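Local coordinates for abhydrolase domain-containing protein (Exiguobacterium antarcticum, PDB 5H3H) that is an esterase of the alpha/beta hydrolase fold that probably hydrolyses carboxylic esters with a serine nucleophile and may also act as a perhydrolase, at residues I52-R57 with S76-V81; Y69-M74 with A193-D198; A123-T128 with D200-L205. One frame throughout, in Å; residues are numbered along the deposited sequence.

Interaction 1: residues I52-R57 with S76-V81; sequences IGVDYR and SDINEV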
loop_
_atom_site.group_PDB
_atom_site.type_symbol
_atom_site.label_atom_id
_atom_site.label_comp_id
_atom_site.label_asym_id
_atom_site.label_seq_id
_atom_site.Cartn_x
_atom_site.Cartn_y
_atom_site.Cartn_z
ATOM N N ILE B 52 22.072 3.312 -4.199
ATOM C CA ILE B 52 21.674 2.083 -3.587
ATOM C C ILE B 52 21.325 1.126 -4.744
ATOM O O ILE B 52 20.249 1.154 -5.237
ATOM C CB ILE B 52 20.520 2.257 -2.596
ATOM C CG1 ILE B 52 20.942 3.113 -1.380
ATOM C CG2 ILE B 52 20.024 0.913 -2.101
ATOM C CD1 ILE B 52 20.263 4.451 -1.359
ATOM N N GLY B 53 22.272 0.289 -5.152
ATOM C CA GLY B 53 22.054 -0.618 -6.290
ATOM C C GLY B 53 21.798 -1.999 -5.741
ATOM O O GLY B 53 22.715 -2.585 -5.158
ATOM N N VAL B 54 20.579 -2.472 -5.889
ATOM C CA VAL B 54 20.210 -3.779 -5.384
ATOM C C VAL B 54 20.550 -4.875 -6.397
ATOM O O VAL B 54 20.311 -4.696 -7.632
ATOM C CB VAL B 54 18.748 -3.893 -4.977
ATOM C CG1 VAL B 54 18.316 -2.747 -4.039
ATOM C CG2 VAL B 54 17.858 -3.966 -6.173
ATOM N N ASP B 55 21.130 -5.981 -5.924
ATOM C CA ASP B 55 21.212 -7.204 -6.785
ATOM C C ASP B 55 20.067 -8.031 -6.336
ATOM O O ASP B 55 20.048 -8.375 -5.148
ATOM C CB ASP B 55 22.509 -8.000 -6.568
ATOM C CG ASP B 55 23.768 -7.323 -7.125
ATOM O OD1 ASP B 55 23.690 -6.317 -7.878
ATOM O OD2 ASP B 55 24.862 -7.832 -6.833
ATOM N N TYR B 56 19.114 -8.368 -7.198
ATOM C CA TYR B 56 18.012 -9.202 -6.773
ATOM C C TYR B 56 18.543 -10.557 -6.383
ATOM O O TYR B 56 19.648 -10.985 -6.823
ATOM C CB TYR B 56 16.925 -9.435 -7.826
ATOM C CG TYR B 56 16.472 -8.243 -8.545
ATOM C CD1 TYR B 56 15.848 -7.189 -7.896
ATOM C CD2 TYR B 56 16.568 -8.199 -9.922
ATOM C CE1 TYR B 56 15.425 -6.056 -8.611
ATOM C CE2 TYR B 56 16.144 -7.111 -10.631
ATOM C CZ TYR B 56 15.594 -6.026 -9.987
ATOM O OH TYR B 56 15.230 -4.986 -10.801
ATOM N N ARG B 57 17.719 -11.265 -5.625
ATOM C CA ARG B 57 17.943 -12.681 -5.469
ATOM C C ARG B 57 18.171 -13.300 -6.857
ATOM O O ARG B 57 17.477 -12.991 -7.805
ATOM C CB ARG B 57 16.817 -13.423 -4.784
ATOM C CG ARG B 57 15.450 -13.322 -5.362
ATOM C CD ARG B 57 14.520 -14.226 -4.556
ATOM N NE ARG B 57 14.052 -13.629 -3.310
ATOM C CZ ARG B 57 13.412 -14.301 -2.346
ATOM N NH1 ARG B 57 12.986 -13.642 -1.247
ATOM N NH2 ARG B 57 13.207 -15.616 -2.442
ATOM N N SER B 76 8.683 -7.518 -2.330
ATOM C CA SER B 76 8.905 -7.716 -0.864
ATOM C C SER B 76 10.370 -7.544 -0.507
ATOM O O SER B 76 10.683 -6.930 0.524
ATOM C CB SER B 76 8.391 -9.065 -0.377
ATOM O OG SER B 76 8.633 -9.168 1.008
ATOM N N ASP B 77 11.274 -8.043 -1.377
ATOM C CA ASP B 77 12.724 -7.877 -1.124
ATOM C C ASP B 77 13.083 -6.436 -1.179
ATOM O O ASP B 77 13.856 -5.961 -0.381
ATOM C CB ASP B 77 13.659 -8.653 -2.072
ATOM C CG ASP B 77 13.494 -10.200 -1.991
ATOM O OD1 ASP B 77 12.957 -10.730 -1.000
ATOM O OD2 ASP B 77 13.894 -10.913 -2.951
ATOM N N ILE B 78 12.511 -5.698 -2.125
ATOM C CA ILE B 78 12.801 -4.257 -2.162
ATOM C C ILE B 78 12.298 -3.561 -0.867
ATOM O O ILE B 78 12.994 -2.709 -0.360
ATOM C CB ILE B 78 12.229 -3.567 -3.388
ATOM C CG1 ILE B 78 12.816 -4.245 -4.665
ATOM C CG2 ILE B 78 12.497 -2.066 -3.351
ATOM C CD1 ILE B 78 14.299 -4.529 -4.646
ATOM N N ASN B 79 11.142 -3.970 -0.380
ATOM C CA ASN B 79 10.602 -3.430 0.880
ATOM C C ASN B 79 11.572 -3.654 1.985
ATOM O O ASN B 79 11.894 -2.728 2.707
ATOM C CB ASN B 79 9.244 -4.021 1.233
ATOM C CG ASN B 79 8.673 -3.449 2.542
ATOM O OD1 ASN B 79 8.374 -2.239 2.657
ATOM N ND2 ASN B 79 8.557 -4.308 3.543
ATOM N N GLU B 80 12.131 -4.858 2.063
ATOM C CA GLU B 80 13.178 -5.113 3.024
ATOM C C GLU B 80 14.412 -4.225 2.875
ATOM O O GLU B 80 14.920 -3.721 3.850
ATOM C CB GLU B 80 13.543 -6.612 3.082
ATOM C CG GLU B 80 12.352 -7.466 3.462
ATOM C CD GLU B 80 11.778 -7.064 4.816
ATOM O OE1 GLU B 80 12.614 -6.798 5.744
ATOM O OE2 GLU B 80 10.523 -7.040 4.921
ATOM N N VAL B 81 14.879 -3.991 1.663
ATOM C CA VAL B 81 16.035 -3.155 1.471
ATOM C C VAL B 81 15.796 -1.774 2.086
ATOM O O VAL B 81 16.604 -1.286 2.875
ATOM C CB VAL B 81 16.399 -2.976 -0.053
ATOM C CG1 VAL B 81 17.382 -1.847 -0.228
ATOM C CG2 VAL B 81 16.970 -4.278 -0.661
HETATM O O HOH W 1 15.189 -9.674 -4.893
#
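Arg57 grips Asp77 side-on with two nitrogens, one to each carboxylate oxygen. Arg57 NE reaches Asp77 OD2 at 2.7 Å, and Arg57 NH1 reaches Asp77 OD1 at 2.9 Å. Both oxygens use their syn lone pairs, and the guanidinium and carboxylate planes lie only 6° apart. This is a bidentate salt bridge in a buried place. The Arg57 chain bends at chi3 (81°), which turns NE and NH1 together onto the acid. A water adds a second link: it accepts from Arg57 N and donates to Asp77 OD2 at 2.6 Å. NH2 of Arg57 turns to Asp9 in a further salt bridge and to the carbonyl of Thr67. A methionine in place of Arg57 would probably leave the buried carboxylate of Asp77, and that of Asp9, without their shared counter-charge.

Beyond the salt bridge the contact is apolar. Val54 CG2 meets Ile78 CD1 at 3.9 Å, and Val54 CG1 lies 3.9 Å from Val81 CG2. Ile78 CD1 also comes to the edge of the Tyr56 ring, whose OH bonds to His28 O. Strand 50-54 thus packs against helix 71-85, with strand 23-27 and helix 97-109 alongside.

Interaction 2: residues Y69-M74 with A193-D198; sequences YDYTTM and AIALRD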
loop_
_atom_site.group_PDB
_atom_site.type_symbol
_atom_site.label_atom_id
_atom_site.label_comp_id
_atom_site.label_asym_id
_atom_site.label_seq_id
_atom_site.Cartn_x
_atom_site.Cartn_y
_atom_site.Cartn_z
ATOM N N TYR B 69 10.869 -15.516 -7.461
ATOM C CA TYR B 69 11.244 -14.591 -8.538
ATOM C C TYR B 69 10.051 -13.841 -9.103
ATOM O O TYR B 69 10.212 -12.972 -9.981
ATOM C CB TYR B 69 12.070 -15.344 -9.614
ATOM C CG TYR B 69 13.373 -15.864 -9.043
ATOM C CD1 TYR B 69 14.508 -15.092 -9.052
ATOM C CD2 TYR B 69 13.444 -17.085 -8.424
ATOM C CE1 TYR B 69 15.683 -15.535 -8.489
ATOM C CE2 TYR B 69 14.592 -17.524 -7.865
ATOM C CZ TYR B 69 15.728 -16.763 -7.925
ATOM O OH TYR B 69 16.902 -17.171 -7.347
ATOM N N ASP B 70 8.862 -14.173 -8.580
ATOM C CA ASP B 70 7.594 -13.486 -8.890
ATOM C C ASP B 70 7.696 -12.072 -8.366
ATOM O O ASP B 70 8.526 -11.783 -7.463
ATOM C CB ASP B 70 6.420 -14.243 -8.265
ATOM C CG ASP B 70 6.558 -14.370 -6.733
ATOM O OD1 ASP B 70 7.322 -15.258 -6.290
ATOM O OD2 ASP B 70 5.965 -13.543 -5.993
ATOM N N TYR B 71 7.000 -11.152 -8.992
ATOM C CA TYR B 71 7.215 -9.707 -8.666
ATOM C C TYR B 71 6.750 -9.420 -7.255
ATOM O O TYR B 71 7.331 -8.561 -6.589
ATOM C CB TYR B 71 6.506 -8.793 -9.629
ATOM C CG TYR B 71 7.116 -8.691 -11.036
ATOM C CD1 TYR B 71 8.232 -9.441 -11.419
ATOM C CD2 TYR B 71 6.534 -7.896 -12.000
ATOM C CE1 TYR B 71 8.743 -9.366 -12.731
ATOM C CE2 TYR B 71 7.050 -7.816 -13.305
ATOM C CZ TYR B 71 8.148 -8.568 -13.654
ATOM O OH TYR B 71 8.686 -8.478 -14.916
ATOM N N THR B 72 5.720 -10.137 -6.783
ATOM C CA THR B 72 5.294 -9.963 -5.376
ATOM C C THR B 72 6.464 -10.210 -4.434
ATOM O O THR B 72 6.787 -9.343 -3.658
ATOM C CB THR B 72 4.101 -10.852 -4.982
ATOM O OG1 THR B 72 2.954 -10.474 -5.760
ATOM C CG2 THR B 72 3.778 -10.710 -3.462
ATOM N N THR B 73 7.085 -11.394 -4.483
ATOM C CA THR B 73 8.228 -11.681 -3.601
ATOM C C THR B 73 9.387 -10.717 -3.855
ATOM O O THR B 73 10.060 -10.317 -2.967
ATOM C CB THR B 73 8.779 -13.140 -3.784
ATOM O OG1 THR B 73 7.735 -14.124 -3.613
ATOM C CG2 THR B 73 9.876 -13.439 -2.764
ATOM N N MET B 74 9.683 -10.415 -5.106
ATOM C CA MET B 74 10.786 -9.468 -5.449
ATOM C C MET B 74 10.561 -8.059 -4.873
ATOM O O MET B 74 11.506 -7.418 -4.405
ATOM C CB MET B 74 10.881 -9.335 -6.991
ATOM C CG MET B 74 11.362 -10.580 -7.770
ATOM S SD MET B 74 13.134 -10.937 -7.586
ATOM C CE MET B 74 12.914 -11.815 -6.064
ATOM N N ALA B 193 12.491 -15.040 -15.975
ATOM C CA ALA B 193 11.843 -15.160 -17.316
ATOM C C ALA B 193 10.400 -15.624 -17.246
ATOM O O ALA B 193 9.582 -15.116 -17.980
ATOM C CB ALA B 193 12.628 -16.098 -18.234
ATOM N N ILE B 194 10.081 -16.544 -16.332
ATOM C CA ILE B 194 8.700 -17.018 -16.111
ATOM C C ILE B 194 7.801 -15.873 -15.563
ATOM O O ILE B 194 6.676 -15.711 -15.997
ATOM C CB ILE B 194 8.693 -18.278 -15.211
ATOM C CG1 ILE B 194 9.216 -19.459 -16.025
ATOM C CG2 ILE B 194 7.318 -18.555 -14.541
ATOM C CD1 ILE B 194 9.310 -20.758 -15.241
ATOM N N ALA B 195 8.320 -15.102 -14.615
ATOM C CA ALA B 195 7.636 -13.915 -14.112
ATOM C C ALA B 195 7.492 -12.878 -15.233
ATOM O O ALA B 195 6.408 -12.284 -15.414
ATOM C CB ALA B 195 8.402 -13.357 -12.932
ATOM N N LEU B 196 8.554 -12.669 -16.013
ATOM C CA LEU B 196 8.424 -11.799 -17.200
ATOM C C LEU B 196 7.304 -12.280 -18.101
ATOM O O LEU B 196 6.499 -11.478 -18.601
ATOM C CB LEU B 196 9.714 -11.613 -18.011
ATOM C CG LEU B 196 10.713 -10.614 -17.427
ATOM C CD1 LEU B 196 12.116 -10.954 -17.907
ATOM C CD2 LEU B 196 10.357 -9.169 -17.727
ATOM N N ARG B 197 7.191 -13.593 -18.267
ATOM C CA ARG B 197 6.207 -14.050 -19.183
ATOM C C ARG B 197 4.803 -13.756 -18.667
ATOM O O ARG B 197 3.943 -13.358 -19.438
ATOM C CB ARG B 197 6.426 -15.531 -19.547
ATOM C CG ARG B 197 5.847 -16.633 -18.723
ATOM C CD ARG B 197 5.145 -17.682 -19.627
ATOM N NE ARG B 197 5.871 -18.929 -19.652
ATOM C CZ ARG B 197 5.894 -19.845 -18.685
ATOM N NH1 ARG B 197 5.233 -19.690 -17.537
ATOM N NH2 ARG B 197 6.616 -20.925 -18.882
ATOM N N ASP B 198 4.611 -13.910 -17.360
ATOM C CA ASP B 198 3.266 -14.081 -16.794
ATOM C C ASP B 198 2.711 -12.867 -16.064
ATOM O O ASP B 198 1.497 -12.758 -15.947
ATOM C CB ASP B 198 3.236 -15.234 -15.806
ATOM C CG ASP B 198 3.348 -16.600 -16.458
ATOM O OD1 ASP B 198 3.183 -16.781 -17.694
ATOM O OD2 ASP B 198 3.630 -17.539 -15.707
#
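Tyr71 reaches from the first turn of helix 71-85 to helix 186-198, where it meets Ala195 and Leu196. In this alpha/beta hydrolase fold, helix 71-85 packs on the central sheet. Helix 186-198 is the last of the run of helices inserted after strand 114-120, an arrangement consistent with a cap over the active site.

The Tyr71 ring lies obliquely to the Ala195 methyl. Tyr71 CE1 is 4.0 Å from Ala195 CB. The far end of the ring goes on to Leu196, and the two side chains cross at a slant. There Tyr71 OH lies 3.3 Å from Leu196 CD2, a close packing contact. Tyr71 CG stands beside its backbone N, opposite the carbonyl carbon (chi1 -73°), which sends the ring out from the helix start toward the other segment. Leu196 starts out pointing away, but its branch returns to the tyrosine hydroxyl. Leu196 also touches the bound ethaneperoxoic acid, and Tyr71 therefore backs a residue of the ligand pocket.

Ala195 is at the middle of the contact. Its methyl points at the other segment and fits against the chain just ahead of the helix. Ala195 CB is 4.1 Å from Asp70 CA. The same methyl, Ala195 CB, comes 3.5 Å from Tyr69 O, which is buried with no polar partner in the model. The small side chain allows the backbones to come close, with Asp70 CA 5.2 Å from Ala195 CA.

Asp70 fixes the helix start as its N-cap. Tyr71 N is held by the Glu199 carboxylate, just beyond helix 186-198. Thr73 OG1 bonds to Asp70 OD1, and Thr73 N donates to Asp70 OD2 from above the carboxylate plane at 2.9 Å.

Interaction 3: residues A123-T128 with D200-L205; sequences AAPVFT and DLRDGL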
loop_
_atom_site.group_PDB
_atom_site.type_symbol
_atom_site.label_atom_id
_atom_site.label_comp_id
_atom_site.label_asym_id
_atom_site.label_seq_id
_atom_site.Cartn_x
_atom_site.Cartn_y
_atom_site.Cartn_z
ATOM N N ALA B 123 9.610 -3.112 -18.360
ATOM C CA ALA B 123 8.780 -4.255 -18.737
ATOM C C ALA B 123 7.407 -4.131 -18.085
ATOM O O ALA B 123 7.013 -4.890 -17.207
ATOM C CB ALA B 123 9.454 -5.543 -18.346
ATOM N N ALA B 124 6.661 -3.156 -18.538
ATOM C CA ALA B 124 5.365 -2.845 -17.904
ATOM C C ALA B 124 4.481 -2.079 -18.858
ATOM O O ALA B 124 5.008 -1.380 -19.702
ATOM C CB ALA B 124 5.541 -2.062 -16.615
ATOM N N PRO B 125 3.158 -2.216 -18.710
ATOM C CA PRO B 125 2.498 -3.069 -17.655
ATOM C C PRO B 125 2.550 -4.583 -17.808
ATOM O O PRO B 125 2.227 -5.313 -16.836
ATOM C CB PRO B 125 1.008 -2.636 -17.716
ATOM C CG PRO B 125 0.882 -1.801 -18.953
ATOM C CD PRO B 125 2.244 -1.149 -19.155
ATOM N N VAL B 126 2.919 -5.051 -19.000
ATOM C CA VAL B 126 3.077 -6.453 -19.262
ATOM C C VAL B 126 4.200 -6.530 -20.256
ATOM O O VAL B 126 4.335 -5.700 -21.138
ATOM C CB VAL B 126 1.849 -7.118 -19.916
ATOM C CG1 VAL B 126 1.782 -8.595 -19.538
ATOM C CG2 VAL B 126 0.544 -6.424 -19.572
ATOM N N PHE B 127 5.017 -7.546 -20.097
ATOM C CA PHE B 127 6.167 -7.738 -21.015
ATOM C C PHE B 127 5.765 -8.540 -22.270
ATOM O O PHE B 127 6.464 -8.497 -23.277
ATOM C CB PHE B 127 7.305 -8.463 -20.251
ATOM C CG PHE B 127 8.563 -8.695 -21.058
ATOM C CD1 PHE B 127 9.333 -7.637 -21.474
ATOM C CD2 PHE B 127 8.979 -9.996 -21.359
ATOM C CE1 PHE B 127 10.495 -7.834 -22.192
ATOM C CE2 PHE B 127 10.129 -10.208 -22.053
ATOM C CZ PHE B 127 10.909 -9.124 -22.471
ATOM N N THR B 128 4.713 -9.329 -22.141
ATOM C CA THR B 128 4.241 -10.214 -23.212
ATOM C C THR B 128 2.815 -9.823 -23.667
ATOM O O THR B 128 2.089 -9.124 -22.950
ATOM C CB THR B 128 4.352 -11.708 -22.795
ATOM O OG1 THR B 128 3.631 -11.965 -21.561
ATOM C CG2 THR B 128 5.842 -12.052 -22.641
ATOM N N ASP B 200 1.372 -9.195 -14.908
ATOM C CA ASP B 200 0.485 -8.278 -15.619
ATOM C C ASP B 200 0.078 -7.177 -14.629
ATOM O O ASP B 200 -0.672 -7.443 -13.701
ATOM C CB ASP B 200 -0.750 -9.055 -16.173
ATOM C CG ASP B 200 -1.963 -8.123 -16.591
ATOM O OD1 ASP B 200 -1.870 -6.851 -16.592
ATOM O OD2 ASP B 200 -3.024 -8.689 -16.923
ATOM N N LEU B 201 0.609 -5.975 -14.808
ATOM C CA LEU B 201 0.326 -4.872 -13.903
ATOM C C LEU B 201 -0.699 -3.884 -14.454
ATOM O O LEU B 201 -0.802 -2.777 -13.915
ATOM C CB LEU B 201 1.618 -4.112 -13.561
ATOM C CG LEU B 201 2.783 -4.970 -13.047
ATOM C CD1 LEU B 201 4.028 -4.129 -12.845
ATOM C CD2 LEU B 201 2.443 -5.688 -11.758
ATOM N N ARG B 202 -1.503 -4.266 -15.456
ATOM C CA ARG B 202 -2.415 -3.268 -16.086
ATOM C C ARG B 202 -3.401 -2.612 -15.080
ATOM O O ARG B 202 -3.491 -1.398 -15.001
ATOM C CB ARG B 202 -3.161 -3.840 -17.307
ATOM C CG ARG B 202 -2.247 -3.878 -18.521
ATOM C CD ARG B 202 -2.904 -4.548 -19.678
ATOM N NE ARG B 202 -3.225 -5.918 -19.298
ATOM C CZ ARG B 202 -4.037 -6.723 -19.964
ATOM N NH1 ARG B 202 -4.596 -6.319 -21.119
ATOM N NH2 ARG B 202 -4.272 -7.964 -19.491
ATOM N N ASP B 203 -4.061 -3.420 -14.279
ATOM C CA ASP B 203 -4.947 -2.929 -13.193
ATOM C C ASP B 203 -4.290 -1.956 -12.213
ATOM O O ASP B 203 -4.952 -1.075 -11.651
ATOM C CB ASP B 203 -5.520 -4.124 -12.372
ATOM C CG ASP B 203 -6.902 -4.600 -12.856
ATOM O OD1 ASP B 203 -7.496 -4.033 -13.808
ATOM O OD2 ASP B 203 -7.417 -5.557 -12.232
ATOM N N GLY B 204 -2.997 -2.135 -11.971
ATOM C CA GLY B 204 -2.285 -1.401 -10.947
ATOM C C GLY B 204 -1.809 -0.007 -11.325
ATOM O O GLY B 204 -1.688 0.848 -10.433
ATOM N N LEU B 205 -1.474 0.215 -12.598
ATOM C CA LEU B 205 -0.998 1.527 -13.083
ATOM C C LEU B 205 -1.787 2.745 -12.621
ATOM O O LEU B 205 -1.206 3.698 -12.111
ATOM C CB LEU B 205 -0.892 1.553 -14.630
ATOM C CG LEU B 205 0.173 0.714 -15.360
ATOM C CD1 LEU B 205 0.456 1.259 -16.756
ATOM C CD2 LEU B 205 1.464 0.632 -14.554
#
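A cis peptide bond precedes Pro125, and this proline is the centre of the contact with 200-205. Both segments are loops of the alpha/beta hydrolase fold. Segment 123-128 follows strand 114-120 and leads out to the inserted helices. Segment 200-205 leads back from them toward strand 211-217. The contact therefore pins together the outgoing and returning chains at the base of the insertion.

The Pro125 ring meets two side chains of the returning loop, crossing each at about a right angle: Leu205 comes over one face and Arg202 reaches the CB-CG side. Pro125 CB packs on Arg202 CG at 3.6 Å. Further round the ring, Pro125 CG lies 3.8 Å from Leu205 CD1, and CD is equally near that methyl. Val230 and Met231 of helix 225-234 also pack on the proline.

The backbone of Pro125 adds a polar link. Leu201 N donates to Pro125 O at 2.7 Å, with a nearly straight N-H...O angle of 171°. The donor is tilted 20° from the carbonyl plane.

Val126 lies against the charged pair of Asp200 and Arg202. Val126 CG2 meets Arg202 NE at 3.8 Å, obliquely to the guanidinium, and also nears Asp200 OD1. Arg202 holds Asp200 side-on with NE and NH2, and its third nitrogen, NH1, pairs with Asp131. The Arg202 chain bends at chi3 (-61°), which folds the guanidinium back toward the acid two residues earlier. Asp200 also forms an Asx turn with the backbone of Arg202. Asp200 OD1 takes two donors from opposite faces of the carboxylate: Arg202 NE at 3.2 Å and Arg202 N at 2.8 Å.

How the interactions relate
Interaction 2 is the middle member of the set. It shares helix 71-85 with interaction 1, and the two touch where Arg57 O lies 3.2 Å from Tyr69 CE1. It meets interaction 3 through Arg197 O and Thr128 OG1, 2.6 Å apart in a probable hydrogen bond, and through Leu196 CD2 and Ala123 CB at 3.8 Å. Interactions 1 and 3 do not touch; their nearest atoms are about 10 Å apart. Leu196 of interaction 2 and Phe127 of interaction 3 line the ethaneperoxoic acid pocket. Interaction 1 is further from the ligand, with the Tyr56 side chain about 7 Å from it and touching the probable nucleophile elbow.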